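Local coordinates for protein esterase D (Lactobacillus rhamnosus, PDB 3DKR) that probably hydrolyses carboxylic esters, as an alpha/beta hydrolase with a serine-histidine-aspartate catalytic triad, at residues H132-G137 / D195-G200; F123-L128 / I189-Q194. All blocks are in the same frame, centred on the assembly; numbering follows the deposited sequence.

Contact 1 (H132-G137 / D195-G200); sequences HHLVPG and DELVDG. With ACT (acetate ion), chain C.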
loop_
_atom_site.group_PDB
_atom_site.type_symbol
_atom_site.label_atom_id
_atom_site.label_comp_id
_atom_site.label_asym_id
_atom_site.label_seq_id
_atom_site.Cartn_x
_atom_site.Cartn_y
_atom_site.Cartn_z
ATOM N N HIS A 132 -1.038 8.585 13.161
ATOM C CA HIS A 132 -0.319 9.050 11.988
ATOM C C HIS A 132 0.052 10.522 12.045
ATOM O O HIS A 132 -0.599 11.336 12.719
ATOM C CB HIS A 132 -1.086 8.736 10.687
ATOM C CG HIS A 132 -2.562 8.978 10.750
ATOM N ND1 HIS A 132 -3.120 10.237 10.658
ATOM C CD2 HIS A 132 -3.599 8.114 10.851
ATOM C CE1 HIS A 132 -4.438 10.135 10.712
ATOM N NE2 HIS A 132 -4.754 8.856 10.827
ATOM N N HIS A 133 1.131 10.838 11.340
ATOM C CA HIS A 133 1.574 12.202 11.094
ATOM C C HIS A 133 1.565 12.428 9.579
ATOM O O HIS A 133 2.616 12.634 8.980
ATOM C CB HIS A 133 2.989 12.397 11.634
ATOM C CG HIS A 133 3.095 12.317 13.123
ATOM N ND1 HIS A 133 2.970 11.135 13.817
ATOM C CD2 HIS A 133 3.364 13.269 14.049
ATOM C CE1 HIS A 133 3.132 11.366 15.110
ATOM N NE2 HIS A 133 3.368 12.653 15.277
ATOM N N LEU A 134 0.379 12.373 8.971
ATOM C CA LEU A 134 0.229 12.507 7.516
ATOM C C LEU A 134 -0.055 13.936 7.066
ATOM O O LEU A 134 0.078 14.248 5.877
ATOM C CB LEU A 134 -0.879 11.582 7.013
ATOM C CG LEU A 134 -0.433 10.125 6.949
ATOM C CD1 LEU A 134 -1.660 9.237 6.846
ATOM C CD2 LEU A 134 0.509 9.863 5.759
ATOM N N VAL A 135 -0.443 14.810 7.996
ATOM C CA VAL A 135 -0.823 16.166 7.604
ATOM C C VAL A 135 0.392 16.988 7.178
ATOM O O VAL A 135 0.381 17.579 6.104
ATOM C CB VAL A 135 -1.635 16.898 8.686
ATOM C CG1 VAL A 135 -1.786 18.361 8.318
ATOM C CG2 VAL A 135 -3.013 16.247 8.835
ATOM N N PRO A 136 1.453 17.025 7.995
ATOM C CA PRO A 136 2.634 17.748 7.508
ATOM C C PRO A 136 3.196 17.151 6.216
ATOM O O PRO A 136 3.603 17.893 5.312
ATOM C CB PRO A 136 3.631 17.620 8.664
ATOM C CG PRO A 136 2.796 17.317 9.844
ATOM C CD PRO A 136 1.674 16.474 9.340
ATOM N N GLY A 137 3.180 15.824 6.126
ATOM C CA GLY A 137 3.598 15.151 4.901
ATOM C C GLY A 137 2.800 15.591 3.684
ATOM O O GLY A 137 3.369 15.865 2.625
ATOM N N ASP A 195 9.873 5.394 11.160
ATOM C CA ASP A 195 8.749 5.827 10.347
ATOM C C ASP A 195 8.192 7.164 10.824
ATOM O O ASP A 195 7.629 7.268 11.927
ATOM C CB ASP A 195 7.635 4.775 10.356
ATOM C CG ASP A 195 6.650 4.965 9.210
ATOM O OD1 ASP A 195 6.226 6.120 8.959
ATOM O OD2 ASP A 195 6.290 3.959 8.557
ATOM N N GLU A 196 8.319 8.164 9.954
ATOM C CA GLU A 196 7.878 9.520 10.224
ATOM C C GLU A 196 6.404 9.806 9.923
ATOM O O GLU A 196 5.921 10.900 10.230
ATOM C CB GLU A 196 8.732 10.513 9.420
ATOM C CG GLU A 196 8.418 10.605 7.923
ATOM C CD GLU A 196 8.986 9.492 7.049
ATOM O OE1 GLU A 196 9.391 8.417 7.567
ATOM O OE2 GLU A 196 9.022 9.708 5.808
ATOM N N LEU A 197 5.698 8.841 9.325
ATOM C CA LEU A 197 4.327 9.062 8.890
ATOM C C LEU A 197 3.294 8.258 9.670
ATOM O O LEU A 197 2.190 8.726 9.857
ATOM C CB LEU A 197 4.177 8.762 7.398
ATOM C CG LEU A 197 4.964 9.622 6.422
ATOM C CD1 LEU A 197 4.599 9.225 5.024
ATOM C CD2 LEU A 197 4.672 11.110 6.655
ATOM N N VAL A 198 3.644 7.047 10.106
ATOM C CA VAL A 198 2.734 6.235 10.921
ATOM C C VAL A 198 3.481 5.654 12.111
ATOM O O VAL A 198 4.703 5.499 12.064
ATOM C CB VAL A 198 2.060 5.104 10.110
ATOM C CG1 VAL A 198 1.276 5.689 8.932
ATOM C CG2 VAL A 198 3.082 4.072 9.655
ATOM N N ASP A 199 2.729 5.366 13.176
ATOM C CA ASP A 199 3.271 4.806 14.402
ATOM C C ASP A 199 3.556 3.328 14.135
ATOM O O ASP A 199 2.644 2.521 14.044
ATOM C CB ASP A 199 2.239 4.985 15.519
ATOM C CG ASP A 199 2.714 4.492 16.867
ATOM O OD1 ASP A 199 3.744 3.777 16.936
ATOM O OD2 ASP A 199 2.022 4.808 17.874
ATOM N N GLY A 200 4.836 2.983 13.978
ATOM C CA GLY A 200 5.220 1.623 13.667
ATOM C C GLY A 200 4.780 0.586 14.673
ATOM O O GLY A 200 4.760 -0.599 14.370
HETATM C C ACT C . -1.857 13.667 11.103
HETATM O O ACT C . -1.004 14.505 10.753
HETATM O OXT ACT C . -2.010 12.686 10.343
HETATM C CH3 ACT C . -2.673 13.839 12.352
#
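His133 N donates to Leu197 O at 2.8 Å (160°), joining the two segments by a single backbone bond that belongs to an isolated beta bridge between His132 and Val198. Apolar packing adds to this: Leu134 and Leu197 cross at about a right angle, Leu134 CD2 lying 4.2 Å from Leu197 CB. The methyl Leu197 CD2 meets a backbone oxygen, His133 O, at 3.5 Å. His133 CB meets the backbone at Glu196 O, while its ring leads away from the contact.

A second polar group involves an acetate, probably from the crystallisation liquor. His132, with CG between backbone N and carbonyl carbon (chi1 42°), presents ND1 in the ring plane to OXT at 2.7 Å; Leu134 N also donates to OXT, and Val135 N to the other oxygen. His132 NE2 bonds Asp170.

Asp195 OD1 accepts from Leu197 N at 2.8 Å and Val198 N at 3.0 Å; the first bond makes an Asx turn, the second extends it to an Asx motif. These bonds help fix the carboxylate, whose OD2 bonds His226 ND1, consistent with the predicted charge relay; the loop tied to His133 N by Leu197 O thus carries the predicted relay acid and probably helps position it.

Contact 2 (F123-L128 / I189-Q194); sequences FSSPIL and IGQAGQ
Phe123 and Gly190 run closest in backbone, CA to CA 4.5 Å, with Ser124 and Gln191 following at 4.7 Å. The segments exchange no direct backbone hydrogen bond; Ser124 CA instead makes a CH...O contact with Gly190 O at 3.4 Å. A water bridges the gap, donating to Phe123 O and accepting from Ser124 OG and Ala192 N.

The side-chain link is the Gln191 amide. Its CG is anti to the backbone N (chi1 176°), and a bend at chi2 (58°) brings the amide up to Ser125. There OE1 is gripped twice: Ser125 N arrives in the carbonyl plane at 2.8 Å, and Ser125 OG donates at 2.7 Å from above that plane. On the other branch NE2 meets a lone pair of Ala192 O at 3.0 Å in an almost straight bond (171°), which, with OE1 held, fixes the amide's rotation. NE2 also bonds Asp195 OD2. A leucine in place of Gln191 would probably leave Ser125 N and OG without their shared acceptor and the carboxylate of Asp195 without one of its donors.

Ser125 O bonds Ser101 OG, the predicted nucleophile. That serine just past strand 94-99 and the predicted acid Asp195 past strand 187-192 fit the alpha/beta-hydrolase fold.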
loop_
_atom_site.group_PDB
_atom_site.type_symbol
_atom_site.label_atom_id
_atom_site.label_comp_id
_atom_site.label_asym_id
_atom_site.label_seq_id
_atom_site.Cartn_x
_atom_site.Cartn_y
_atom_site.Cartn_z
ATOM N N PHE A 123 3.593 -3.361 3.674
ATOM C CA PHE A 123 4.933 -2.830 3.779
ATOM C C PHE A 123 4.991 -1.628 4.723
ATOM O O PHE A 123 6.064 -1.013 4.862
ATOM C CB PHE A 123 5.454 -2.390 2.410
ATOM C CG PHE A 123 5.426 -3.462 1.348
ATOM C CD1 PHE A 123 5.585 -4.810 1.669
ATOM C CD2 PHE A 123 5.299 -3.106 0.018
ATOM C CE1 PHE A 123 5.587 -5.773 0.666
ATOM C CE2 PHE A 123 5.318 -4.057 -0.973
ATOM C CZ PHE A 123 5.457 -5.386 -0.652
ATOM N N SER A 124 3.855 -1.282 5.325
ATOM C CA SER A 124 3.801 -0.343 6.459
ATOM C C SER A 124 2.461 -0.481 7.171
ATOM O O SER A 124 1.513 -1.080 6.636
ATOM C CB SER A 124 4.015 1.105 6.006
ATOM O OG SER A 124 4.397 1.919 7.114
ATOM N N SER A 125 2.407 0.025 8.398
ATOM C CA SER A 125 1.187 -0.069 9.212
ATOM C C SER A 125 0.023 0.691 8.606
ATOM O O SER A 125 0.214 1.636 7.848
ATOM C CB SER A 125 1.477 0.470 10.600
ATOM O OG SER A 125 2.373 -0.390 11.271
ATOM N N PRO A 126 -1.208 0.277 8.934
ATOM C CA PRO A 126 -2.355 0.983 8.387
ATOM C C PRO A 126 -2.492 2.396 8.929
ATOM O O PRO A 126 -1.865 2.751 9.930
ATOM C CB PRO A 126 -3.542 0.111 8.830
ATOM C CG PRO A 126 -3.065 -0.605 10.037
ATOM C CD PRO A 126 -1.605 -0.831 9.826
ATOM N N ILE A 127 -3.345 3.167 8.256
ATOM C CA ILE A 127 -3.718 4.509 8.657
ATOM C C ILE A 127 -4.912 4.369 9.576
ATOM O O ILE A 127 -6.020 4.090 9.108
ATOM C CB ILE A 127 -4.071 5.351 7.414
ATOM C CG1 ILE A 127 -2.856 5.453 6.485
ATOM C CG2 ILE A 127 -4.565 6.742 7.813
ATOM C CD1 ILE A 127 -3.149 6.046 5.136
ATOM N N LEU A 128 -4.666 4.539 10.875
ATOM C CA LEU A 128 -5.695 4.398 11.922
ATOM C C LEU A 128 -5.801 5.661 12.778
ATOM O O LEU A 128 -4.840 6.421 12.910
ATOM C CB LEU A 128 -5.386 3.181 12.807
ATOM C CG LEU A 128 -5.668 1.834 12.140
ATOM C CD1 LEU A 128 -5.068 0.704 12.961
ATOM C CD2 LEU A 128 -7.162 1.580 11.949
ATOM N N ILE A 189 4.246 -8.854 7.067
ATOM C CA ILE A 189 4.242 -7.518 7.682
ATOM C C ILE A 189 5.639 -6.935 7.682
ATOM O O ILE A 189 6.552 -7.501 8.292
ATOM C CB ILE A 189 3.720 -7.532 9.130
ATOM C CG1 ILE A 189 2.302 -8.098 9.179
ATOM C CG2 ILE A 189 3.784 -6.104 9.709
ATOM C CD1 ILE A 189 1.705 -8.271 10.600
ATOM N N GLY A 190 5.821 -5.825 6.968
ATOM C CA GLY A 190 7.053 -5.071 7.007
ATOM C C GLY A 190 6.793 -3.669 7.519
ATOM O O GLY A 190 5.777 -3.058 7.180
ATOM N N GLN A 191 7.704 -3.153 8.340
ATOM C CA GLN A 191 7.523 -1.846 8.959
ATOM C C GLN A 191 8.864 -1.139 9.144
ATOM O O GLN A 191 9.794 -1.712 9.710
ATOM C CB GLN A 191 6.850 -2.019 10.314
ATOM C CG GLN A 191 6.679 -0.742 11.109
ATOM C CD GLN A 191 5.893 0.300 10.375
ATOM O OE1 GLN A 191 4.728 0.074 10.032
ATOM N NE2 GLN A 191 6.498 1.472 10.171
ATOM N N ALA A 192 8.932 0.101 8.682
ATOM C CA ALA A 192 10.094 0.968 8.884
ATOM C C ALA A 192 10.294 1.268 10.374
ATOM O O ALA A 192 9.330 1.575 11.076
ATOM C CB ALA A 192 9.914 2.272 8.103
ATOM N N GLY A 193 11.546 1.209 10.829
ATOM C CA GLY A 193 11.891 1.475 12.240
ATOM C C GLY A 193 12.085 2.945 12.606
ATOM O O GLY A 193 12.227 3.270 13.795
ATOM N N GLN A 194 12.111 3.836 11.611
ATOM C CA GLN A 194 12.177 5.280 11.832
ATOM C C GLN A 194 11.068 5.952 11.024
ATOM O O GLN A 194 11.256 6.956 10.342
ATOM C CB GLN A 194 13.562 5.816 11.457
ATOM C CG GLN A 194 14.688 5.226 12.297
ATOM C CD GLN A 194 14.691 5.726 13.749
ATOM O OE1 GLN A 194 13.987 6.683 14.103
ATOM N NE2 GLN A 194 15.498 5.071 14.597
HETATM O O HOH W 1 7.118 1.115 6.458
#

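Overall arrangement
The centres of contact 1 and contact 2 lie 10 Å apart, on the same side of the chain's centre, and their segments alternate along the sequence: 123-128, 132-137, 189-194, 195-200. Both join the same two chain regions, one following strand 119-122 and the other strand 187-192, neighbours in the parallel part of the sheet. Contact 2 is buried where these strands end; contact 1 lies at the surface, where the chain enters helix 134-149. They touch directly, with His132 CD2 3.5 Å from Ile127 CG2 and Gly200 CA 3.6 Å from Gln191 CD. Asp195 lies in contact 1, while Ser101 and His226, the other predicted triad members, border both, so the contacts together frame the probable catalytic centre.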